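Local coordinates for protein fibrillarin-like rRNA/tRNA 2'-O-methyltransferase (Aeropyrum pernix, PDB 4DF3) that probably methylates ribose 2'-hydroxyls of rRNA and tRNA at sites chosen by a guide RNA, using the S-adenosylmethionine that it binds, at residues R14-V19 / S96-P101; A65-L70 / D218-D223; R116-V121 / I128-G133; K183-D188 / E192-Y197; R199-L204 / L209-V214. The protein carries 2 engineered substitutions. One frame throughout, in Å; residues are numbered along the deposited sequence.

Interaction 1 (R14-V19 / S96-P101); sequences RGVYVV and SDIIGP
Gly15 and Ile98 bring their backbones together, CA to CA at 5.1 Å, where the turn leading into strand 16-21 meets the last turn of helix 90-99. Gly15 has positive phi (84°) and carries no side chain; a beta carbon on this backbone would sit 3.2 Å from Ile98 CG2, so the close approach depends on glycine. Just after the helix, Gly100 again has positive phi.

Ile98 is the side chain that does the touching, and its branches divide the work. CG2, turned away from its own backbone N, comes to 4.0 Å from Arg14 O, while CG1 lies 3.8 Å from Gly15 O. Beyond it, CD1 reaches CG2 of Val16 at 4.0 Å, the one meeting of two apolar side chains here. Val16 also rests on Ile28 and Leu73. Ile98 packing on Thr30 of strand 26-31 and an Asp97 salt bridge to Arg53 of strand 50-54 hold this Rossmann-like-domain helix end against the N-terminal antiparallel sheet, while Arg125 joins Asp97 to the loop after helix 112-121.

Interaction 2 (A65-L70 / D218-D223); sequences ALLKGL and DPFDRD
Lys68 and Phe220 meet where the C-terminal end of helix 61-67, closed by a Schellman motif at Gly69, faces the loop between the last two strands of the Rossmann-like sheet. Outward from CB, the lysine CG, set anti to the carbonyl carbon (chi1 -70°), lies in the plane of the Phe220 ring at the edge, 4.0 Å from CD2. CD stays at that edge, 3.8 Å from Phe220 CE2, and begins to pass Asp218 O. Bends at chi2, chi3 and chi4 curl the chain back, bringing CE to 3.4 Å from Asp218 O, and NZ then gives that oxygen a hydrogen bond of 2.8 Å in the carbonyl plane. The same group bonds His216 O, so it ties the end of strand 211-216 to the loop that follows. A methionine in place of Lys68 would probably leave both carbonyl oxygens without this donor and let the loop shift against the helix end. Leu67 flanks the ring at about a right angle, its CB 3.9 Å from Phe220 CE2, while Tyr58 meets the phenylalanine edge-to-face. Further along, an Asx turn is fastened by the 3.0 Å bond from Asp223 N to Asp221 OD1, which uses its anti lone pair.

Interaction 3 (R116-V121 / I128-G133); sequences RDLLTV and IFPILG
Leu118 and Pro130 make the closest apolar contact between helix 112-121 and strand 128-132, with Leu118 CD2 3.7 Å from Pro130 CB. The leucine carries CG anti to its backbone N (chi1 176°), and this extends the branch from the helix toward the strand. The same methyl stands 4.0 Å from Pro130 CG, so it lies against two carbons of the pyrrolidine ring. Leu119, one residue on, starts from the flank of the helix but bends inward, and its CD2 reaches Pro130 CG at 4.0 Å. Both leucines approach the proline at a slant, and between them they grip the ring through methyl groups. Met115 extends this apolar surface by touching Pro130 from the preceding turn of the helix.

The two segments belong to a beta-alpha-beta unit of the Rossmann-like fold, in which strand 104-109 leads through helix 112-121 to strand 128-132 at the edge of the sheet. Strand 128-132 pairs in parallel with strand 104-109 through backbone bonds of Phe129 with Ile105 and Gly107, and of Ile131 with Gly107 and Glu109, and it leads into Gly133, which touches S-adenosylmethionine.

Polar bonding within the helix is local. Thr120 OG1 donates to Arg116 O at 3.0 Å, with the hydroxyl tilted 29° from the carbonyl plane. Asp117 O accepts from both Val121 N, at 2.9 Å, and Thr120 N, at 3.0 Å.

Interaction 4 (K183-D188 / E192-Y197); sequences KARSID and EPSEVY
Asp188 meets Ser194 directly: Ser194 N donates to Asp188 OD1 at 3.0 Å, on the anti side and 27° out of the carboxylate plane. Glu192 N bonds Ile187 O at 3.1 Å, and a water donates to both Asp188 OD1 and Glu192 O. The apolar share falls to Tyr197. With CG anti to the carbonyl carbon (chi1 -70°), Asp188 sends its carboxylate to Ser194 and keeps CB over the tyrosine ring, a CH-pi contact 4.2 Å from the centroid; Ala184 CB is 3.6 Å from Tyr197 CE1.

In the second shell, Arg185 N holds Asp188 OD2 at 2.7 Å, and its guanidinium adds a salt bridge, with long, weak bonds from NH2 to OD1 and NE to OD2. An alanine in place of Asp188 would probably leave Ser194 N and Arg185 N without acceptors and the guanidinium without its charge partner. Ser194 N-caps helix 195-206 through a weak bond from Tyr197 N to OG. Strand 176-183 leads through helix 186-190 into helix 195-206, with Ala184 resting on strand 224-229.

Interaction 5 (R199-L204 / L209-V214); sequences REIKTL and LEIKDV
Leu204 and Leu209 form the tight end of this contact, where helix 195-206 turns toward strand 211-216. Their CA atoms are 5.4 Å apart, and Leu209 N donates to Leu204 O at 3.1 Å, approaching with a tilt of 31° from the carbonyl plane. The same oxygen has Leu209 CB only 3.3 Å away, so backbone and side chain of Leu209 both close on one carbonyl. Further in, the methyls meet at an oblique angle, with Leu204 CD2 3.8 Å from Leu209 CD1. Both residues are buried: Met178 of strand 176-183 touches the two of them, and Ala161 and Val164 of helix 160-171 pack on Leu204.

The other end is looser. Ile201 and Ile211 have their CA atoms 8.1 Å apart, and the side chains cross at about a right angle. Ile201 CG2, the branch anti to the backbone N, is the one that meets Ile211 CG1, at 4.0 Å. Ile227 of strand 224-229 lies against both isoleucines. Leu204 CD1 reaches Ile211 CD1 at 4.3 Å, linking the two ends. Both isoleucines are partly exposed, and Lys202 and Glu210 lie on the exposed sides of their segments.

Between these segments, the helix is therefore held to the strand and the residues leading into it mainly by branched aliphatic groups, and the single backbone hydrogen bond fixes the connection at its buried end.

From the N terminus, interaction 1 joins the antiparallel N-terminal sheet to helix 90-99, closing a loop of 76 intervening residues. Interaction 2 opens within that loop at 65-70 and closes at 218-223, tying the end of helix 61-67 to the loop between strands 211-216 and 224-229, so the two cross. Its span encloses the remaining three contacts, which follow in series and each close a short connection: interaction 3 at the 128-132 edge of the mixed sheet, then interactions 4 and 5 toward the opposite edge, 211-216. Ser96 packs on Ile128, joining interactions 1 and 3; Asp223 O probably bonds Ala184 N, joining 2 and 4; and helix 195-206 is shared by 4 and 5.

Interaction 1 (R14-V19 / S96-P101)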
# COMPACT_ATOMS: atom_id res chain seq x y z
N ARG A 14 1.54 -4.10 13.36
CA ARG A 14 0.24 -4.26 14.02
C ARG A 14 -0.83 -4.45 12.93
O ARG A 14 -0.79 -3.76 11.95
CB ARG A 14 -0.10 -3.01 14.83
CG ARG A 14 0.77 -2.82 16.06
CD ARG A 14 -0.04 -1.99 17.13
NE ARG A 14 0.82 -1.54 18.22
CZ ARG A 14 0.87 -2.10 19.42
NH1 ARG A 14 0.08 -3.16 19.72
NH2 ARG A 14 1.71 -1.59 20.32
N GLY A 15 -1.80 -5.34 13.15
CA GLY A 15 -2.89 -5.58 12.16
C GLY A 15 -2.47 -6.59 11.06
O GLY A 15 -3.22 -6.88 10.12
N VAL A 16 -1.23 -7.05 11.14
CA VAL A 16 -0.70 -8.05 10.23
C VAL A 16 -0.42 -9.29 11.07
O VAL A 16 0.11 -9.16 12.19
CB VAL A 16 0.59 -7.59 9.50
CG1 VAL A 16 1.03 -8.72 8.46
CG2 VAL A 16 0.31 -6.18 8.74
N TYR A 17 -0.71 -10.46 10.51
CA TYR A 17 -0.74 -11.75 11.21
C TYR A 17 0.11 -12.75 10.49
O TYR A 17 0.12 -12.80 9.25
CB TYR A 17 -2.20 -12.29 11.27
CG TYR A 17 -3.09 -11.37 12.11
CD1 TYR A 17 -3.29 -11.65 13.49
CD2 TYR A 17 -3.69 -10.24 11.55
CE1 TYR A 17 -4.05 -10.81 14.30
CE2 TYR A 17 -4.48 -9.38 12.36
CZ TYR A 17 -4.62 -9.70 13.74
OH TYR A 17 -5.37 -8.91 14.53
N VAL A 18 0.95 -13.42 11.27
CA VAL A 18 1.82 -14.43 10.76
C VAL A 18 1.05 -15.73 10.81
O VAL A 18 0.44 -16.11 11.90
CB VAL A 18 3.15 -14.51 11.58
CG1 VAL A 18 3.93 -15.77 11.18
CG2 VAL A 18 4.01 -13.21 11.33
N VAL A 19 0.99 -16.38 9.66
CA VAL A 19 0.14 -17.57 9.46
C VAL A 19 1.07 -18.75 9.14
O VAL A 19 1.84 -18.68 8.20
CB VAL A 19 -0.92 -17.36 8.32
CG1 VAL A 19 -1.72 -18.67 8.01
CG2 VAL A 19 -1.86 -16.21 8.64
N SER A 96 -7.30 -1.22 4.08
CA SER A 96 -8.67 -1.07 4.63
C SER A 96 -8.85 -2.00 5.84
O SER A 96 -9.35 -1.54 6.89
CB SER A 96 -9.74 -1.33 3.52
OG SER A 96 -11.00 -1.65 4.07
N ASP A 97 -8.38 -3.27 5.73
CA ASP A 97 -8.40 -4.14 6.91
C ASP A 97 -7.69 -3.53 8.15
O ASP A 97 -8.20 -3.61 9.25
CB ASP A 97 -7.80 -5.52 6.61
CG ASP A 97 -8.67 -6.36 5.70
OD1 ASP A 97 -9.92 -6.12 5.58
OD2 ASP A 97 -8.12 -7.33 5.10
N ILE A 98 -6.47 -3.02 7.94
CA ILE A 98 -5.61 -2.54 9.05
C ILE A 98 -6.16 -1.29 9.67
O ILE A 98 -6.26 -1.19 10.91
CB ILE A 98 -4.16 -2.30 8.52
CG1 ILE A 98 -3.60 -3.69 8.14
CG2 ILE A 98 -3.23 -1.68 9.57
CD1 ILE A 98 -2.35 -3.55 7.23
N ILE A 99 -6.56 -0.36 8.81
CA ILE A 99 -7.03 0.95 9.33
C ILE A 99 -8.35 0.88 10.02
O ILE A 99 -8.63 1.72 10.90
CB ILE A 99 -7.07 2.08 8.24
CG1 ILE A 99 -8.17 1.86 7.22
CG2 ILE A 99 -5.67 2.23 7.60
CD1 ILE A 99 -8.08 2.85 5.98
N GLY A 100 -9.16 -0.13 9.66
CA GLY A 100 -10.45 -0.38 10.34
C GLY A 100 -11.51 0.65 9.99
O GLY A 100 -11.31 1.50 9.14
N PRO A 101 -12.69 0.57 10.64
CA PRO A 101 -13.87 1.41 10.29
C PRO A 101 -13.71 2.92 10.41
O PRO A 101 -14.42 3.67 9.68
CB PRO A 101 -14.94 0.93 11.29
CG PRO A 101 -14.15 0.52 12.50
CD PRO A 101 -12.95 -0.27 11.83

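Interaction 2 (A65-L70 / D218-D223)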
# COMPACT_ATOMS: atom_id res chain seq x y z
N ALA A 65 7.20 -5.33 0.44
CA ALA A 65 8.18 -4.47 1.11
C ALA A 65 8.39 -4.92 2.56
O ALA A 65 9.55 -4.91 3.07
CB ALA A 65 7.78 -3.02 1.05
N LEU A 66 7.30 -5.38 3.21
CA LEU A 66 7.44 -5.84 4.63
C LEU A 66 8.30 -7.11 4.67
O LEU A 66 9.22 -7.20 5.48
CB LEU A 66 6.06 -6.17 5.25
CG LEU A 66 5.19 -4.90 5.40
CD1 LEU A 66 3.75 -5.34 5.90
CD2 LEU A 66 5.76 -3.96 6.46
N LEU A 67 8.03 -8.01 3.75
CA LEU A 67 8.73 -9.32 3.76
C LEU A 67 10.20 -9.15 3.31
O LEU A 67 11.03 -10.01 3.62
CB LEU A 67 8.01 -10.34 2.88
CG LEU A 67 6.62 -10.79 3.36
CD1 LEU A 67 6.07 -11.91 2.53
CD2 LEU A 67 6.67 -11.15 4.82
N LYS A 68 10.50 -8.04 2.60
CA LYS A 68 11.87 -7.70 2.24
C LYS A 68 12.60 -6.83 3.30
O LYS A 68 13.69 -6.30 3.07
CB LYS A 68 11.87 -7.02 0.84
CG LYS A 68 11.53 -8.03 -0.32
CD LYS A 68 12.31 -9.34 -0.32
CE LYS A 68 13.84 -9.10 -0.37
NZ LYS A 68 14.22 -8.28 -1.59
N GLY A 69 11.94 -6.55 4.40
CA GLY A 69 12.62 -5.91 5.56
C GLY A 69 12.37 -4.41 5.70
O GLY A 69 13.10 -3.71 6.40
N LEU A 70 11.31 -3.90 5.07
CA LEU A 70 10.97 -2.51 5.33
C LEU A 70 10.96 -2.30 6.89
O LEU A 70 10.46 -3.12 7.66
CB LEU A 70 9.56 -2.20 4.69
CG LEU A 70 9.03 -0.80 5.03
CD1 LEU A 70 9.86 0.31 4.46
CD2 LEU A 70 7.61 -0.59 4.50
N ASP A 218 12.47 -7.71 -5.10
CA ASP A 218 12.71 -8.99 -5.73
C ASP A 218 12.66 -10.11 -4.68
O ASP A 218 13.17 -9.90 -3.58
CB ASP A 218 14.10 -8.96 -6.35
CG ASP A 218 14.50 -10.29 -6.94
OD1 ASP A 218 14.08 -10.54 -8.07
OD2 ASP A 218 15.14 -11.08 -6.24
N PRO A 219 12.05 -11.29 -5.01
CA PRO A 219 11.44 -11.66 -6.29
C PRO A 219 9.96 -11.44 -6.35
O PRO A 219 9.34 -11.87 -7.31
CB PRO A 219 11.69 -13.21 -6.31
CG PRO A 219 11.24 -13.59 -4.87
CD PRO A 219 11.98 -12.42 -4.05
N PHE A 220 9.38 -10.90 -5.30
CA PHE A 220 7.93 -10.62 -5.28
C PHE A 220 7.53 -9.66 -6.41
O PHE A 220 6.48 -9.83 -7.08
CB PHE A 220 7.54 -10.02 -3.92
CG PHE A 220 7.87 -10.91 -2.74
CD1 PHE A 220 7.24 -12.15 -2.59
CD2 PHE A 220 8.80 -10.48 -1.81
CE1 PHE A 220 7.53 -12.94 -1.52
CE2 PHE A 220 9.11 -11.26 -0.76
CZ PHE A 220 8.43 -12.53 -0.60
N ASP A 221 8.39 -8.67 -6.61
CA ASP A 221 8.35 -7.83 -7.80
C ASP A 221 9.79 -7.52 -8.21
O ASP A 221 10.53 -6.88 -7.49
CB ASP A 221 7.54 -6.54 -7.55
CG ASP A 221 7.30 -5.74 -8.83
OD1 ASP A 221 8.24 -5.37 -9.54
OD2 ASP A 221 6.14 -5.44 -9.15
N ARG A 222 10.19 -8.03 -9.38
CA ARG A 222 11.60 -7.97 -9.78
C ARG A 222 12.02 -6.60 -10.26
O ARG A 222 13.20 -6.30 -10.35
CB ARG A 222 11.88 -8.96 -10.91
CG ARG A 222 11.69 -10.40 -10.50
CD ARG A 222 11.82 -11.32 -11.73
NE ARG A 222 10.70 -11.06 -12.65
CZ ARG A 222 10.55 -11.62 -13.84
NH1 ARG A 222 11.46 -12.47 -14.30
NH2 ARG A 222 9.50 -11.33 -14.58
N ASP A 223 11.03 -5.75 -10.53
CA ASP A 223 11.31 -4.50 -11.20
C ASP A 223 11.07 -3.23 -10.37
O ASP A 223 11.14 -2.16 -10.92
CB ASP A 223 10.52 -4.41 -12.49
CG ASP A 223 10.89 -5.50 -13.43
OD1 ASP A 223 12.07 -5.86 -13.42
OD2 ASP A 223 10.02 -6.03 -14.13

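Interaction 3 (R116-V121 / I128-G133)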
# COMPACT_ATOMS: atom_id res chain seq x y z
N ARG A 116 -14.48 1.04 -12.38
CA ARG A 116 -15.66 0.15 -12.35
C ARG A 116 -15.33 -1.12 -11.60
O ARG A 116 -16.13 -1.59 -10.78
CB ARG A 116 -16.09 -0.23 -13.78
CG ARG A 116 -16.98 0.81 -14.44
CD ARG A 116 -17.81 0.21 -15.61
NE ARG A 116 -17.01 -0.16 -16.79
CZ ARG A 116 -16.44 0.71 -17.63
NH1 ARG A 116 -16.54 2.02 -17.43
NH2 ARG A 116 -15.75 0.28 -18.68
N ASP A 117 -14.15 -1.69 -11.92
CA ASP A 117 -13.67 -2.88 -11.26
C ASP A 117 -13.54 -2.64 -9.77
O ASP A 117 -14.07 -3.41 -8.96
CB ASP A 117 -12.32 -3.31 -11.84
CG ASP A 117 -12.11 -4.80 -11.77
OD1 ASP A 117 -13.14 -5.50 -11.78
OD2 ASP A 117 -10.92 -5.27 -11.73
N LEU A 118 -12.83 -1.57 -9.41
CA LEU A 118 -12.69 -1.17 -8.01
C LEU A 118 -14.03 -0.98 -7.33
O LEU A 118 -14.19 -1.37 -6.17
CB LEU A 118 -11.87 0.13 -7.89
CG LEU A 118 -11.74 0.68 -6.46
CD1 LEU A 118 -10.80 -0.21 -5.66
CD2 LEU A 118 -11.18 2.13 -6.50
N LEU A 119 -15.01 -0.38 -8.02
CA LEU A 119 -16.33 -0.15 -7.39
C LEU A 119 -17.01 -1.47 -7.03
O LEU A 119 -17.79 -1.54 -6.09
CB LEU A 119 -17.26 0.71 -8.25
CG LEU A 119 -16.77 2.09 -8.69
CD1 LEU A 119 -17.72 2.73 -9.70
CD2 LEU A 119 -16.48 3.03 -7.51
N THR A 120 -16.63 -2.50 -7.79
CA THR A 120 -17.25 -3.82 -7.79
C THR A 120 -16.54 -4.75 -6.82
O THR A 120 -17.15 -5.70 -6.33
CB THR A 120 -17.26 -4.40 -9.26
OG1 THR A 120 -18.19 -3.64 -10.04
CG2 THR A 120 -17.64 -5.87 -9.32
N VAL A 121 -15.26 -4.46 -6.56
CA VAL A 121 -14.42 -5.09 -5.52
C VAL A 121 -14.63 -4.43 -4.13
O VAL A 121 -14.48 -5.07 -3.10
CB VAL A 121 -12.90 -4.95 -5.88
CG1 VAL A 121 -12.03 -5.34 -4.74
CG2 VAL A 121 -12.52 -5.73 -7.18
N ILE A 128 -13.23 2.73 2.09
CA ILE A 128 -12.52 3.11 0.88
C ILE A 128 -13.35 4.12 0.08
O ILE A 128 -14.54 3.84 -0.26
CB ILE A 128 -12.10 1.92 -0.04
CG1 ILE A 128 -11.18 0.95 0.68
CG2 ILE A 128 -11.46 2.43 -1.30
CD1 ILE A 128 -10.94 -0.41 -0.12
N PHE A 129 -12.70 5.24 -0.28
CA PHE A 129 -13.38 6.37 -0.97
C PHE A 129 -12.71 6.59 -2.32
O PHE A 129 -11.65 7.26 -2.42
CB PHE A 129 -13.24 7.66 -0.10
CG PHE A 129 -14.16 7.68 1.11
CD1 PHE A 129 -15.20 8.62 1.19
CD2 PHE A 129 -13.96 6.80 2.19
CE1 PHE A 129 -16.06 8.66 2.36
CE2 PHE A 129 -14.85 6.83 3.33
CZ PHE A 129 -15.88 7.76 3.39
N PRO A 130 -13.27 5.99 -3.39
CA PRO A 130 -12.62 6.11 -4.70
C PRO A 130 -12.87 7.53 -5.26
O PRO A 130 -13.95 8.16 -5.06
CB PRO A 130 -13.30 5.00 -5.56
CG PRO A 130 -14.04 4.13 -4.54
CD PRO A 130 -14.46 5.13 -3.47
N ILE A 131 -11.81 8.03 -5.89
CA ILE A 131 -11.78 9.31 -6.58
C ILE A 131 -11.33 9.05 -8.05
O ILE A 131 -10.18 8.56 -8.33
CB ILE A 131 -10.80 10.23 -5.85
CG1 ILE A 131 -11.30 10.42 -4.43
CG2 ILE A 131 -10.69 11.63 -6.53
CD1 ILE A 131 -10.46 11.37 -3.67
N LEU A 132 -12.23 9.33 -8.99
CA LEU A 132 -11.83 9.23 -10.43
C LEU A 132 -11.09 10.47 -10.83
O LEU A 132 -11.66 11.54 -10.99
CB LEU A 132 -13.09 9.05 -11.32
CG LEU A 132 -12.86 8.89 -12.84
CD1 LEU A 132 -12.33 7.47 -13.23
CD2 LEU A 132 -14.11 9.37 -13.67
N GLY A 133 -9.80 10.36 -10.97
CA GLY A 133 -9.07 11.55 -11.34
C GLY A 133 -7.66 11.21 -11.62
O GLY A 133 -7.21 10.10 -11.29

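Interaction 4 (K183-D188 / E192-Y197)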
# COMPACT_ATOMS: atom_id res chain seq x y z
N LYS A 183 10.18 2.11 -10.10
CA LYS A 183 10.88 1.18 -10.99
C LYS A 183 12.33 1.22 -10.61
O LYS A 183 12.93 2.29 -10.54
CB LYS A 183 10.68 1.65 -12.44
CG LYS A 183 10.70 0.53 -13.42
CD LYS A 183 9.29 -0.10 -13.53
CE LYS A 183 9.15 -1.26 -14.54
NZ LYS A 183 9.95 -1.19 -15.80
N ALA A 184 12.90 0.06 -10.30
CA ALA A 184 14.24 -0.03 -9.85
C ALA A 184 14.76 -1.46 -10.04
O ALA A 184 14.01 -2.44 -9.90
CB ALA A 184 14.35 0.31 -8.29
N ARG A 185 16.04 -1.55 -10.39
CA ARG A 185 16.72 -2.86 -10.45
C ARG A 185 17.37 -3.15 -9.12
O ARG A 185 17.60 -2.25 -8.34
CB ARG A 185 17.78 -2.84 -11.54
CG ARG A 185 17.19 -2.76 -12.95
CD ARG A 185 18.23 -2.22 -14.00
NE ARG A 185 18.82 -0.94 -13.57
CZ ARG A 185 19.82 -0.32 -14.20
NH1 ARG A 185 20.34 -0.83 -15.31
NH2 ARG A 185 20.29 0.83 -13.71
N SER A 186 17.71 -4.42 -8.86
CA SER A 186 18.30 -4.71 -7.58
C SER A 186 19.53 -3.78 -7.41
O SER A 186 19.74 -3.22 -6.28
CB SER A 186 18.72 -6.17 -7.53
OG SER A 186 19.08 -6.47 -6.19
N ILE A 187 20.33 -3.62 -8.47
CA ILE A 187 21.58 -2.82 -8.40
C ILE A 187 21.36 -1.34 -8.08
O ILE A 187 22.22 -0.69 -7.49
CB ILE A 187 22.44 -2.93 -9.63
CG1 ILE A 187 21.70 -2.40 -10.89
CG2 ILE A 187 22.87 -4.40 -9.82
CD1 ILE A 187 22.77 -2.22 -12.07
N ASP A 188 20.18 -0.82 -8.41
CA ASP A 188 19.88 0.57 -8.00
C ASP A 188 19.86 0.75 -6.46
O ASP A 188 20.24 1.81 -5.93
CB ASP A 188 18.52 0.98 -8.55
CG ASP A 188 18.54 1.14 -10.03
OD1 ASP A 188 19.43 1.80 -10.56
OD2 ASP A 188 17.65 0.65 -10.69
N GLU A 192 24.65 1.18 -6.87
CA GLU A 192 24.69 2.62 -7.14
C GLU A 192 23.46 2.95 -7.97
O GLU A 192 23.13 2.22 -8.86
CB GLU A 192 26.02 2.98 -7.83
CG GLU A 192 26.34 4.44 -8.18
CD GLU A 192 26.37 5.39 -7.01
OE1 GLU A 192 26.65 4.96 -5.87
OE2 GLU A 192 26.11 6.58 -7.24
N PRO A 193 22.72 3.99 -7.58
CA PRO A 193 21.48 4.34 -8.26
C PRO A 193 21.73 4.89 -9.68
O PRO A 193 22.67 5.67 -9.93
CB PRO A 193 20.86 5.40 -7.32
CG PRO A 193 21.90 5.84 -6.45
CD PRO A 193 22.94 4.78 -6.37
N SER A 194 20.91 4.44 -10.61
CA SER A 194 20.86 4.91 -11.99
C SER A 194 20.45 6.39 -12.03
O SER A 194 20.01 6.98 -11.01
CB SER A 194 19.85 4.02 -12.73
OG SER A 194 18.52 4.56 -12.61
N GLU A 195 20.60 7.00 -13.20
CA GLU A 195 20.25 8.38 -13.39
C GLU A 195 18.78 8.67 -13.06
O GLU A 195 18.49 9.57 -12.32
CB GLU A 195 20.54 8.77 -14.83
CG GLU A 195 20.21 10.17 -15.20
CD GLU A 195 20.32 10.39 -16.73
OE1 GLU A 195 19.71 11.34 -17.24
OE2 GLU A 195 21.01 9.58 -17.40
N VAL A 196 17.87 7.91 -13.65
CA VAL A 196 16.45 8.18 -13.49
C VAL A 196 16.00 8.00 -12.01
O VAL A 196 15.34 8.89 -11.39
CB VAL A 196 15.64 7.31 -14.48
CG1 VAL A 196 14.13 7.55 -14.27
CG2 VAL A 196 16.05 7.66 -15.95
N TYR A 197 16.48 6.92 -11.41
CA TYR A 197 16.23 6.65 -9.97
C TYR A 197 16.76 7.77 -9.07
O TYR A 197 16.01 8.35 -8.29
CB TYR A 197 16.87 5.30 -9.65
CG TYR A 197 16.69 4.78 -8.26
CD1 TYR A 197 15.74 3.78 -7.98
CD2 TYR A 197 17.47 5.24 -7.24
CE1 TYR A 197 15.58 3.29 -6.67
CE2 TYR A 197 17.35 4.73 -5.93
CZ TYR A 197 16.42 3.75 -5.66
OH TYR A 197 16.28 3.26 -4.36
O HOH W 1 22.03 1.07 -10.96

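Interaction 5 (R199-L204 / L209-V214)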
# COMPACT_ATOMS: atom_id res chain seq x y z
N ARG A 199 17.25 10.82 -9.61
CA ARG A 199 16.51 12.04 -9.84
C ARG A 199 15.15 11.97 -9.14
O ARG A 199 14.72 12.96 -8.55
CB ARG A 199 16.36 12.25 -11.33
CG ARG A 199 15.68 13.53 -11.77
CD ARG A 199 16.55 14.28 -12.80
NE ARG A 199 16.92 13.39 -13.90
CZ ARG A 199 18.11 13.36 -14.50
NH1 ARG A 199 19.11 14.14 -14.12
NH2 ARG A 199 18.31 12.50 -15.50
N GLU A 200 14.47 10.82 -9.20
CA GLU A 200 13.24 10.62 -8.37
C GLU A 200 13.54 10.90 -6.93
O GLU A 200 12.80 11.58 -6.27
CB GLU A 200 12.65 9.21 -8.52
CG GLU A 200 12.12 9.00 -9.88
CD GLU A 200 10.88 9.91 -10.19
OE1 GLU A 200 9.79 9.58 -9.71
OE2 GLU A 200 11.03 10.93 -10.89
N ILE A 201 14.63 10.34 -6.42
CA ILE A 201 14.89 10.50 -4.97
C ILE A 201 15.17 11.96 -4.67
O ILE A 201 14.79 12.47 -3.62
CB ILE A 201 16.10 9.64 -4.51
CG1 ILE A 201 15.86 8.15 -4.83
CG2 ILE A 201 16.53 9.94 -3.02
CD1 ILE A 201 14.96 7.42 -3.84
N LYS A 202 15.88 12.65 -5.58
CA LYS A 202 16.24 14.03 -5.32
C LYS A 202 14.97 14.90 -5.33
O LYS A 202 14.83 15.82 -4.55
CB LYS A 202 17.25 14.54 -6.37
CG LYS A 202 17.67 16.02 -6.16
CD LYS A 202 19.01 16.27 -6.97
CE LYS A 202 19.61 17.68 -6.83
NZ LYS A 202 18.68 18.75 -7.24
N THR A 203 14.05 14.57 -6.21
CA THR A 203 12.75 15.28 -6.30
C THR A 203 12.01 15.16 -4.98
O THR A 203 11.46 16.14 -4.47
CB THR A 203 11.96 14.74 -7.52
OG1 THR A 203 12.72 15.00 -8.70
CG2 THR A 203 10.60 15.39 -7.66
N LEU A 204 12.05 13.97 -4.36
CA LEU A 204 11.39 13.79 -3.09
C LEU A 204 12.08 14.65 -2.04
O LEU A 204 11.42 15.33 -1.28
CB LEU A 204 11.40 12.28 -2.66
CG LEU A 204 10.59 11.40 -3.61
CD1 LEU A 204 10.73 9.89 -3.22
CD2 LEU A 204 9.07 11.76 -3.54
N LEU A 209 10.82 15.80 1.71
CA LEU A 209 10.62 14.41 2.20
C LEU A 209 11.99 13.88 2.50
O LEU A 209 12.95 14.15 1.76
CB LEU A 209 9.93 13.58 1.12
CG LEU A 209 8.46 13.90 0.96
CD1 LEU A 209 7.90 13.14 -0.23
CD2 LEU A 209 7.66 13.57 2.25
N GLU A 210 12.15 13.20 3.62
CA GLU A 210 13.45 12.63 3.86
C GLU A 210 13.34 11.13 3.82
O GLU A 210 12.45 10.58 4.46
CB GLU A 210 13.97 13.07 5.21
CG GLU A 210 14.41 14.53 5.23
CD GLU A 210 14.77 14.94 6.64
OE1 GLU A 210 15.67 14.28 7.24
OE2 GLU A 210 14.13 15.89 7.16
N ILE A 211 14.28 10.48 3.14
CA ILE A 211 14.15 9.06 2.93
C ILE A 211 14.52 8.28 4.20
O ILE A 211 15.64 8.43 4.72
CB ILE A 211 15.09 8.63 1.81
CG1 ILE A 211 14.84 9.49 0.53
CG2 ILE A 211 14.84 7.16 1.52
CD1 ILE A 211 13.38 9.62 0.15
N LYS A 212 13.61 7.46 4.71
CA LYS A 212 13.84 6.68 5.89
C LYS A 212 14.28 5.26 5.59
O LYS A 212 15.05 4.64 6.36
CB LYS A 212 12.58 6.65 6.74
CG LYS A 212 12.85 6.24 8.19
CD LYS A 212 11.71 6.52 9.16
CE LYS A 212 12.22 6.19 10.56
NZ LYS A 212 11.08 6.02 11.47
N ASP A 213 13.78 4.71 4.48
CA ASP A 213 14.14 3.32 4.13
C ASP A 213 13.86 3.11 2.63
O ASP A 213 13.03 3.83 2.04
CB ASP A 213 13.37 2.28 4.97
CG ASP A 213 14.07 0.91 5.03
OD1 ASP A 213 15.22 0.76 4.61
OD2 ASP A 213 13.44 -0.06 5.44
N VAL A 214 14.59 2.17 2.03
CA VAL A 214 14.31 1.73 0.66
C VAL A 214 14.58 0.25 0.63
O VAL A 214 15.67 -0.19 1.08
CB VAL A 214 15.20 2.40 -0.44
CG1 VAL A 214 14.70 1.94 -1.98
CG2 VAL A 214 15.11 3.90 -0.36